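Local coordinates for uncharacterized protein (Shewanella amazonensis, PDB 2QVP) that probably acts as a zinc-dependent hydrolase of the M14 metallocarboxypeptidase family, although its own substrate has not been established, at residues A48-Y54 and L105-T111. Residues are numbered along the deposited sequence; the frame is centred on the assembly and turned at random.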
loop_
_atom_site.group_PDB
_atom_site.type_symbol
_atom_site.label_atom_id
_atom_site.label_comp_id
_atom_site.label_asym_id
_atom_site.label_seq_id
_atom_site.Cartn_x
_atom_site.Cartn_y
_atom_site.Cartn_z
ATOM N N ALA A 48 -1.033 5.244 16.967
ATOM C CA ALA A 48 -1.426 3.878 17.272
ATOM C C ALA A 48 -0.282 3.353 18.140
ATOM O O ALA A 48 0.866 3.261 17.666
ATOM C CB ALA A 48 -1.601 3.064 16.029
ATOM N N GLY A 49 -0.581 3.070 19.415
ATOM C CA GLY A 49 0.419 2.611 20.391
ATOM C C GLY A 49 1.594 3.563 20.531
ATOM O O GLY A 49 2.749 3.123 20.651
ATOM N N HIS A 50 1.289 4.867 20.474
ATOM C CA HIS A 50 2.281 5.969 20.530
ATOM C C HIS A 50 3.266 5.996 19.347
ATOM O O HIS A 50 4.361 6.542 19.470
ATOM C CB HIS A 50 3.010 5.975 21.892
ATOM C CG HIS A 50 2.066 5.961 23.050
ATOM N ND1 HIS A 50 1.345 7.073 23.424
ATOM C CD2 HIS A 50 1.670 4.958 23.867
ATOM C CE1 HIS A 50 0.568 6.763 24.446
ATOM N NE2 HIS A 50 0.745 5.485 24.732
ATOM N N HIS A 51 2.849 5.413 18.219
ATOM C CA HIS A 51 3.593 5.408 16.960
ATOM C C HIS A 51 2.731 6.205 15.976
ATOM O O HIS A 51 1.529 5.947 15.863
ATOM C CB HIS A 51 3.827 4.001 16.402
ATOM C CG HIS A 51 4.697 3.128 17.248
ATOM N ND1 HIS A 51 6.044 3.352 17.405
ATOM C CD2 HIS A 51 4.423 1.995 17.938
ATOM C CE1 HIS A 51 6.564 2.408 18.170
ATOM N NE2 HIS A 51 5.602 1.569 18.505
ATOM N N PRO A 52 3.327 7.165 15.260
ATOM C CA PRO A 52 2.495 7.978 14.389
ATOM C C PRO A 52 2.056 7.277 13.121
ATOM O O PRO A 52 2.827 6.495 12.564
ATOM C CB PRO A 52 3.434 9.145 14.027
ATOM C CG PRO A 52 4.831 8.512 14.085
ATOM C CD PRO A 52 4.762 7.555 15.200
ATOM N N LEU A 53 0.808 7.525 12.720
ATOM C CA LEU A 53 0.302 7.127 11.411
ATOM C C LEU A 53 0.436 8.349 10.505
ATOM O O LEU A 53 -0.357 9.297 10.600
ATOM C CB LEU A 53 -1.166 6.672 11.419
ATOM C CG LEU A 53 -1.542 5.274 11.872
ATOM C CD1 LEU A 53 -1.289 5.122 13.377
ATOM C CD2 LEU A 53 -3.048 4.983 11.479
ATOM N N TYR A 54 1.425 8.303 9.610
ATOM C CA TYR A 54 1.713 9.398 8.691
ATOM C C TYR A 54 1.026 9.374 7.340
ATOM O O TYR A 54 0.776 8.322 6.760
ATOM C CB TYR A 54 3.224 9.425 8.338
ATOM C CG TYR A 54 4.148 9.848 9.442
ATOM C CD1 TYR A 54 4.139 11.166 9.918
ATOM C CD2 TYR A 54 5.086 8.953 9.987
ATOM C CE1 TYR A 54 5.008 11.573 10.928
ATOM C CE2 TYR A 54 5.969 9.356 10.982
ATOM C CZ TYR A 54 5.905 10.660 11.463
ATOM O OH TYR A 54 6.755 11.071 12.454
ATOM N N LEU A 105 0.863 6.569 2.484
ATOM C CA LEU A 105 0.538 6.122 3.831
ATOM C C LEU A 105 1.605 5.029 4.048
ATOM O O LEU A 105 1.366 3.869 3.733
ATOM C CB LEU A 105 -0.899 5.576 3.935
ATOM C CG LEU A 105 -2.025 6.617 3.941
ATOM C CD1 LEU A 105 -3.391 6.022 3.715
ATOM C CD2 LEU A 105 -2.002 7.425 5.289
ATOM N N PRO A 106 2.798 5.407 4.537
ATOM C CA PRO A 106 3.883 4.416 4.605
ATOM C C PRO A 106 3.698 3.212 5.552
ATOM O O PRO A 106 4.194 2.119 5.245
ATOM C CB PRO A 106 5.100 5.272 4.993
ATOM C CG PRO A 106 4.587 6.459 5.593
ATOM C CD PRO A 106 3.263 6.726 5.007
ATOM N N LEU A 107 2.987 3.421 6.662
ATOM C CA LEU A 107 2.723 2.406 7.678
ATOM C C LEU A 107 1.424 2.713 8.437
ATOM O O LEU A 107 1.353 3.642 9.249
ATOM C CB LEU A 107 3.898 2.326 8.645
ATOM C CG LEU A 107 3.876 1.344 9.818
ATOM C CD1 LEU A 107 3.464 -0.083 9.396
ATOM C CD2 LEU A 107 5.265 1.405 10.506
ATOM N N VAL A 108 0.401 1.909 8.177
ATOM C CA VAL A 108 -0.904 2.063 8.805
ATOM C C VAL A 108 -1.022 1.308 10.124
ATOM O O VAL A 108 -1.735 1.736 10.960
ATOM C CB VAL A 108 -2.034 1.655 7.807
ATOM C CG1 VAL A 108 -3.438 1.641 8.482
ATOM C CG2 VAL A 108 -1.974 2.573 6.605
ATOM N N ASN A 109 -0.308 0.202 10.307
ATOM C CA ASN A 109 -0.382 -0.585 11.513
ATOM C C ASN A 109 1.001 -0.705 12.173
ATOM O O ASN A 109 1.613 -1.762 12.092
ATOM C CB ASN A 109 -0.948 -1.957 11.126
ATOM C CG ASN A 109 -1.134 -2.896 12.290
ATOM O OD1 ASN A 109 -1.043 -2.529 13.460
ATOM N ND2 ASN A 109 -1.416 -4.145 11.949
ATOM N N PRO A 110 1.477 0.369 12.834
ATOM C CA PRO A 110 2.805 0.313 13.476
ATOM C C PRO A 110 2.943 -0.706 14.635
ATOM O O PRO A 110 4.013 -1.237 14.814
ATOM C CB PRO A 110 2.990 1.732 14.003
ATOM C CG PRO A 110 1.603 2.241 14.224
ATOM C CD PRO A 110 0.832 1.679 13.049
ATOM N N THR A 111 1.867 -0.966 15.379
ATOM C CA THR A 111 1.890 -1.864 16.547
ATOM C C THR A 111 2.012 -3.306 16.069
ATOM O O THR A 111 2.712 -4.106 16.695
ATOM C CB THR A 111 0.664 -1.677 17.467
ATOM O OG1 THR A 111 -0.532 -2.058 16.773
ATOM C CG2 THR A 111 0.553 -0.230 17.947
HETATM O O HOH W 1 3.159 5.887 9.747
HETATM O O HOH W 2 0.864 5.646 7.173
#
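Pro110, in the first turn of helix 110-115, packs against a β-hairpin through His51, Ala48 and Leu53. Pro110 CB and CG lie against His51 CB, the nearest pair being the two CB atoms at 3.4 Å, and the two side chains run by one another with opposite headings. Pro110 CG reaches Ala48 CB at 3.8 Å, and Pro110 CD faces Leu53 CD1, the leucine side chain lying roughly perpendicular to that of the proline. Beside it, the methyl of Thr111 lies under the hairpin turn, with Thr111 CG2 3.5 Å from Ala48 O and near the plane of the His51 imidazole at its edge. A chi1 of 65° leaves Thr111 OG1 to accept a hydrogen bond from Glu121 N, with CG2 anti to the carbonyl carbon and directed at the turn.

The turn, type I' from Ala48 to His51, joins the antiparallel strands 41-48 and 51-57 at one margin of the mixed sheet, in a fold consistent with the M14 zinc exopeptidases. Strand 101-105 is the next neighbour of 51-57, and beyond Leu105 the chain leaves the sheet to enter helix 110-115, N-capped by Asn109, whose OD1 accepts from Gly112 N.

Beyond the end of strand 101-105, water bridges the two backbones. One molecule accepts from Tyr54 N at 3.0 Å and has Pro52 O and Leu107 O among more acceptors than its protons can serve; a second accepts from Leu107 N and lies within donating reach of Tyr54 O, 2.7 Å away. Carbon atoms also crowd Tyr54 O, with Leu105 CD2 at 3.3 Å and Pro106 CD close by. Val108 O differs: buried against Leu53 CD2 at 3.5 Å, it has no hydrogen-bonding partner in the model.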